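Local atomic coordinates of pyridine synthase TbtD (Thermobispora bispora, PDB entry 5WA4), a protein that probably forms the pyridine core of the thiopeptide antibiotic thiomuracin by a [4+2] aza-cycloaddition, working on a peptide recognised through its leader. Residues V246-W249 with V250-R254; R259-A262 with L263-G267. One frame throughout, in Å; residues are numbered along the deposited sequence.

The two contacts lie one after the other on helix 244-265: contact 1 (246-249 with 250-254) in its first half, contact 2 (259-262 with 263-267) at its C-terminal end. In each, the segments are continuous in sequence, so it closes successive helical turns, and in contact 2 the C-terminal turn as well, with no wider loop. They neither nest nor cross; the centres of contacts 1 and 2 are about 20 Å apart, their nearest atoms about 5 Å. Contact 1 sits where the helix meets helices 135-159, 164-178 and 307-328. Contact 2 keeps neighbours on 135-159 and 307-328, but is a surface contact where the helix ends.

Contact 1. Residues V246-W249 with V250-R254; sequences VREW and VRRLR
A salt-bridge network joins E248 to R251 and R252 along one flank of helix 244-265, while W249 and L253 pair on its buried side. The carboxylate of E248 divides between the two arginines. Its OE1 lies over one face of the R252 guanidinium, 3.5 Å from R252 NH1, with the two planes 79° apart; no N-H points at the oxygen, so the attraction is between charges alone. OE2 is turned to the guanidinium of R251, three residues on, but E248 OE2 and R251 NH1 are modelled too close together, so the details of that bridge are doubtful.

W249 has CG anti to its backbone N (chi1 -176°), which swings the indole forward along the helix beside L253. There CG of L253 stands 4.0 Å above one face of the W249 ring, toward its rim, and CD1 of L253 comes 3.6 Å from NE1 of W249. The indole N-H itself is satisfied elsewhere, by the hydroxyl oxygens of T175 and T321.

Under these side chains the turns are held by V250 N to V246 O (3.0 Å, 173°) and R251 N to R247 O (3.1 Å). R252 N then bonds to W249 O at 3.2 Å, with only a weak link to E248 O. The carbonyl of V250 accepts from both L253 N and R254 N.

The buried side faces three helices: W249 touches T147 and S150 of 135-159, L171 of 164-178 and, by ring stacking, H324 of 307-328, while L253 reaches F143, T175 and V317.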
loop_
_atom_site.group_PDB
_atom_site.type_symbol
_atom_site.label_atom_id
_atom_site.label_comp_id
_atom_site.label_asym_id
_atom_site.label_seq_id
_atom_site.Cartn_x
_atom_site.Cartn_y
_atom_site.Cartn_z
ATOM N N VAL E 246 -5.834 -40.795 -18.935
ATOM C CA VAL E 246 -4.805 -39.767 -18.946
ATOM C C VAL E 246 -4.427 -39.465 -20.399
ATOM O O VAL E 246 -4.305 -38.299 -20.791
ATOM C CB VAL E 246 -3.557 -40.186 -18.132
ATOM C CG1 VAL E 246 -2.290 -39.505 -18.656
ATOM C CG2 VAL E 246 -3.762 -39.867 -16.665
ATOM N N ARG E 247 -4.267 -40.520 -21.195
ATOM C CA ARG E 247 -3.894 -40.380 -22.587
ATOM C C ARG E 247 -4.911 -39.598 -23.383
ATOM O O ARG E 247 -4.534 -38.773 -24.221
ATOM C CB ARG E 247 -3.658 -41.743 -23.245
ATOM C CG ARG E 247 -2.312 -42.198 -22.895
ATOM C CD ARG E 247 -1.370 -42.084 -24.084
ATOM N NE ARG E 247 -0.109 -41.615 -23.516
ATOM C CZ ARG E 247 0.940 -41.161 -24.202
ATOM N NH1 ARG E 247 0.941 -41.146 -25.522
ATOM N NH2 ARG E 247 2.001 -40.702 -23.560
ATOM N N GLU E 248 -6.196 -39.800 -23.126
ATOM C CA GLU E 248 -7.102 -39.033 -23.945
ATOM C C GLU E 248 -7.214 -37.627 -23.443
ATOM O O GLU E 248 -7.480 -36.723 -24.231
ATOM C CB GLU E 248 -8.482 -39.646 -24.063
ATOM C CG GLU E 248 -8.488 -40.501 -25.284
ATOM C CD GLU E 248 -9.519 -40.089 -26.323
ATOM O OE1 GLU E 248 -10.303 -39.137 -26.079
ATOM O OE2 GLU E 248 -9.460 -40.674 -27.433
ATOM N N TRP E 249 -6.976 -37.426 -22.153
ATOM C CA TRP E 249 -7.019 -36.083 -21.625
ATOM C C TRP E 249 -5.978 -35.263 -22.341
ATOM O O TRP E 249 -6.322 -34.251 -22.946
ATOM C CB TRP E 249 -6.777 -36.041 -20.123
ATOM C CG TRP E 249 -6.917 -34.639 -19.578
ATOM C CD1 TRP E 249 -5.931 -33.863 -19.010
ATOM C CD2 TRP E 249 -8.105 -33.833 -19.578
ATOM N NE1 TRP E 249 -6.452 -32.636 -18.646
ATOM C CE2 TRP E 249 -7.778 -32.599 -18.988
ATOM C CE3 TRP E 249 -9.407 -34.038 -20.019
ATOM C CZ2 TRP E 249 -8.703 -31.591 -18.830
ATOM C CZ3 TRP E 249 -10.326 -33.029 -19.859
ATOM C CH2 TRP E 249 -9.975 -31.825 -19.273
ATOM N N VAL E 250 -4.720 -35.687 -22.252
ATOM C CA VAL E 250 -3.636 -34.967 -22.904
ATOM C C VAL E 250 -3.938 -34.717 -24.383
ATOM O O VAL E 250 -3.972 -33.572 -24.842
ATOM C CB VAL E 250 -2.315 -35.715 -22.800
ATOM C CG1 VAL E 250 -1.285 -35.050 -23.708
ATOM C CG2 VAL E 250 -1.831 -35.746 -21.354
ATOM N N ARG E 251 -4.230 -35.794 -25.102
ATOM C CA ARG E 251 -4.428 -35.754 -26.550
ATOM C C ARG E 251 -5.488 -34.741 -27.012
ATOM O O ARG E 251 -5.449 -34.249 -28.141
ATOM C CB ARG E 251 -4.794 -37.154 -27.042
ATOM C CG ARG E 251 -4.937 -37.256 -28.510
ATOM C CD ARG E 251 -5.631 -38.503 -28.915
ATOM N NE ARG E 251 -5.234 -39.579 -28.045
ATOM C CZ ARG E 251 -6.061 -40.522 -27.612
ATOM N NH1 ARG E 251 -7.316 -40.575 -28.053
ATOM N NH2 ARG E 251 -5.598 -41.462 -26.805
ATOM N N ARG E 252 -6.398 -34.411 -26.110
ATOM C CA ARG E 252 -7.568 -33.584 -26.370
ATOM C C ARG E 252 -7.292 -32.145 -25.940
ATOM O O ARG E 252 -8.030 -31.215 -26.281
ATOM C CB ARG E 252 -8.767 -34.154 -25.602
ATOM C CG ARG E 252 -10.100 -33.463 -25.780
ATOM C CD ARG E 252 -11.221 -34.479 -25.515
ATOM N NE ARG E 252 -11.771 -35.068 -26.744
ATOM C CZ ARG E 252 -12.535 -36.158 -26.785
ATOM N NH1 ARG E 252 -12.828 -36.806 -25.660
ATOM N NH2 ARG E 252 -12.997 -36.610 -27.950
ATOM N N LEU E 253 -6.228 -31.971 -25.165
ATOM C CA LEU E 253 -5.882 -30.652 -24.656
ATOM C C LEU E 253 -4.810 -30.013 -25.546
ATOM O O LEU E 253 -4.741 -28.795 -25.638
ATOM C CB LEU E 253 -5.379 -30.727 -23.212
ATOM C CG LEU E 253 -6.322 -30.342 -22.084
ATOM C CD1 LEU E 253 -5.511 -29.963 -20.863
ATOM C CD2 LEU E 253 -7.201 -29.215 -22.522
ATOM N N ARG E 254 -3.980 -30.842 -26.187
ATOM C CA ARG E 254 -2.902 -30.321 -27.024
ATOM C C ARG E 254 -3.427 -29.385 -28.120
ATOM O O ARG E 254 -2.897 -28.291 -28.273
ATOM C CB ARG E 254 -2.074 -31.455 -27.629
ATOM C CG ARG E 254 -0.585 -31.170 -27.538
ATOM C CD ARG E 254 0.269 -32.308 -28.067
ATOM N NE ARG E 254 1.115 -32.904 -27.032
ATOM C CZ ARG E 254 0.953 -34.139 -26.565
ATOM N NH1 ARG E 254 -0.014 -34.920 -27.063
ATOM N NH2 ARG E 254 1.768 -34.605 -25.615
#

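Contact 2. Residues R259-A262 with L263-G267; sequences RARA and LLESG
R261 and E265, one turn apart near the C-terminal end of helix 244-265, lie side by side because CG is anti to the backbone N in R261 but to the carbonyl carbon in E265, whose chain then runs extended. Their guanidinium and carboxylate planes are 9° from parallel, yet E265 OE1 lies well out of the guanidinium plane, and its 3.9 Å separation from R261 NE makes a long salt bridge of charges alone. The closer approach is to the aliphatic part of the arginine, R261 CG to E265 OE1 at 3.6 Å.

The backbone donors are better served. L263 N bonds to R259 O at 3.0 Å from above the carbonyl plane, and L264 N takes A260 O at the same length. E265 N meets R261 O at 2.9 Å and 171°, and S266 N closes the series on A262 O at 3.1 Å. G267 then leaves the helix with a positive phi of 88° in a Schellman motif, its N bonding back to L264 O at 3.0 Å.

The isobutyl group of L263 runs beside the R259 chain, with CD1 of L263 4.1 Å from CG of R259; the R259 guanidinium makes a weak, long ion pair with D142 of helix 135-159.

Cohesion in this last turn comes chiefly from main-chain hydrogen bonds, to which the long R261-E265 salt bridge probably adds a modest attraction.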
loop_
_atom_site.group_PDB
_atom_site.type_symbol
_atom_site.label_atom_id
_atom_site.label_comp_id
_atom_site.label_asym_id
_atom_site.label_seq_id
_atom_site.Cartn_x
_atom_site.Cartn_y
_atom_site.Cartn_z
ATOM N N ARG E 259 -4.055 -23.833 -30.167
ATOM C CA ARG E 259 -5.017 -22.817 -30.534
ATOM C C ARG E 259 -5.017 -21.618 -29.573
ATOM O O ARG E 259 -5.281 -20.483 -29.981
ATOM C CB ARG E 259 -6.408 -23.418 -30.602
ATOM C CG ARG E 259 -7.498 -22.373 -30.668
ATOM C CD ARG E 259 -8.435 -22.645 -31.821
ATOM N NE ARG E 259 -8.839 -24.045 -31.808
ATOM C CZ ARG E 259 -9.958 -24.505 -31.255
ATOM N NH1 ARG E 259 -10.817 -23.660 -30.670
ATOM N NH2 ARG E 259 -10.217 -25.817 -31.302
ATOM N N ALA E 260 -4.707 -21.851 -28.305
ATOM C CA ALA E 260 -4.657 -20.744 -27.371
ATOM C C ALA E 260 -3.378 -19.917 -27.543
ATOM O O ALA E 260 -3.406 -18.690 -27.365
ATOM C CB ALA E 260 -4.784 -21.250 -25.941
ATOM N N ARG E 261 -2.269 -20.581 -27.882
ATOM C CA ARG E 261 -0.980 -19.901 -28.064
ATOM C C ARG E 261 -1.006 -19.082 -29.350
ATOM O O ARG E 261 -0.603 -17.925 -29.369
ATOM C CB ARG E 261 0.181 -20.885 -28.088
ATOM C CG ARG E 261 1.506 -20.271 -28.559
ATOM C CD ARG E 261 2.643 -21.307 -28.659
ATOM N NE ARG E 261 2.661 -21.971 -29.961
ATOM C CZ ARG E 261 3.520 -22.928 -30.316
ATOM N NH1 ARG E 261 4.448 -23.346 -29.465
ATOM N NH2 ARG E 261 3.448 -23.480 -31.525
ATOM N N ALA E 262 -1.508 -19.685 -30.416
ATOM C CA ALA E 262 -1.836 -18.951 -31.612
ATOM C C ALA E 262 -2.695 -17.712 -31.290
ATOM O O ALA E 262 -2.310 -16.597 -31.614
ATOM C CB ALA E 262 -2.542 -19.858 -32.596
ATOM N N LEU E 263 -3.843 -17.896 -30.642
ATOM C CA LEU E 263 -4.736 -16.764 -30.291
ATOM C C LEU E 263 -4.073 -15.615 -29.499
ATOM O O LEU E 263 -4.411 -14.440 -29.681
ATOM C CB LEU E 263 -5.937 -17.278 -29.495
ATOM C CG LEU E 263 -7.043 -17.905 -30.344
ATOM C CD1 LEU E 263 -8.126 -18.520 -29.472
ATOM C CD2 LEU E 263 -7.633 -16.906 -31.329
ATOM N N LEU E 264 -3.152 -15.971 -28.605
ATOM C CA LEU E 264 -2.420 -14.986 -27.827
ATOM C C LEU E 264 -1.415 -14.246 -28.699
ATOM O O LEU E 264 -1.363 -13.020 -28.671
ATOM C CB LEU E 264 -1.717 -15.648 -26.639
ATOM C CG LEU E 264 -2.653 -15.947 -25.461
ATOM C CD1 LEU E 264 -1.969 -16.814 -24.421
ATOM C CD2 LEU E 264 -3.119 -14.663 -24.839
ATOM N N GLU E 265 -0.626 -14.997 -29.470
ATOM C CA GLU E 265 0.361 -14.432 -30.387
ATOM C C GLU E 265 -0.188 -13.368 -31.336
ATOM O O GLU E 265 0.464 -12.367 -31.589
ATOM C CB GLU E 265 0.992 -15.532 -31.224
ATOM C CG GLU E 265 2.020 -16.335 -30.500
ATOM C CD GLU E 265 2.510 -17.455 -31.356
ATOM O OE1 GLU E 265 3.363 -18.244 -30.885
ATOM O OE2 GLU E 265 2.030 -17.536 -32.507
ATOM N N SER E 266 -1.380 -13.608 -31.858
ATOM C CA SER E 266 -2.023 -12.709 -32.782
ATOM C C SER E 266 -2.887 -11.638 -32.093
ATOM O O SER E 266 -3.479 -10.772 -32.766
ATOM C CB SER E 266 -2.885 -13.513 -33.743
ATOM O OG SER E 266 -4.235 -13.531 -33.296
ATOM N N GLY E 267 -2.986 -11.697 -30.770
ATOM C CA GLY E 267 -3.720 -10.676 -30.049
ATOM C C GLY E 267 -5.228 -10.782 -29.795
ATOM O O GLY E 267 -5.903 -9.759 -29.716
#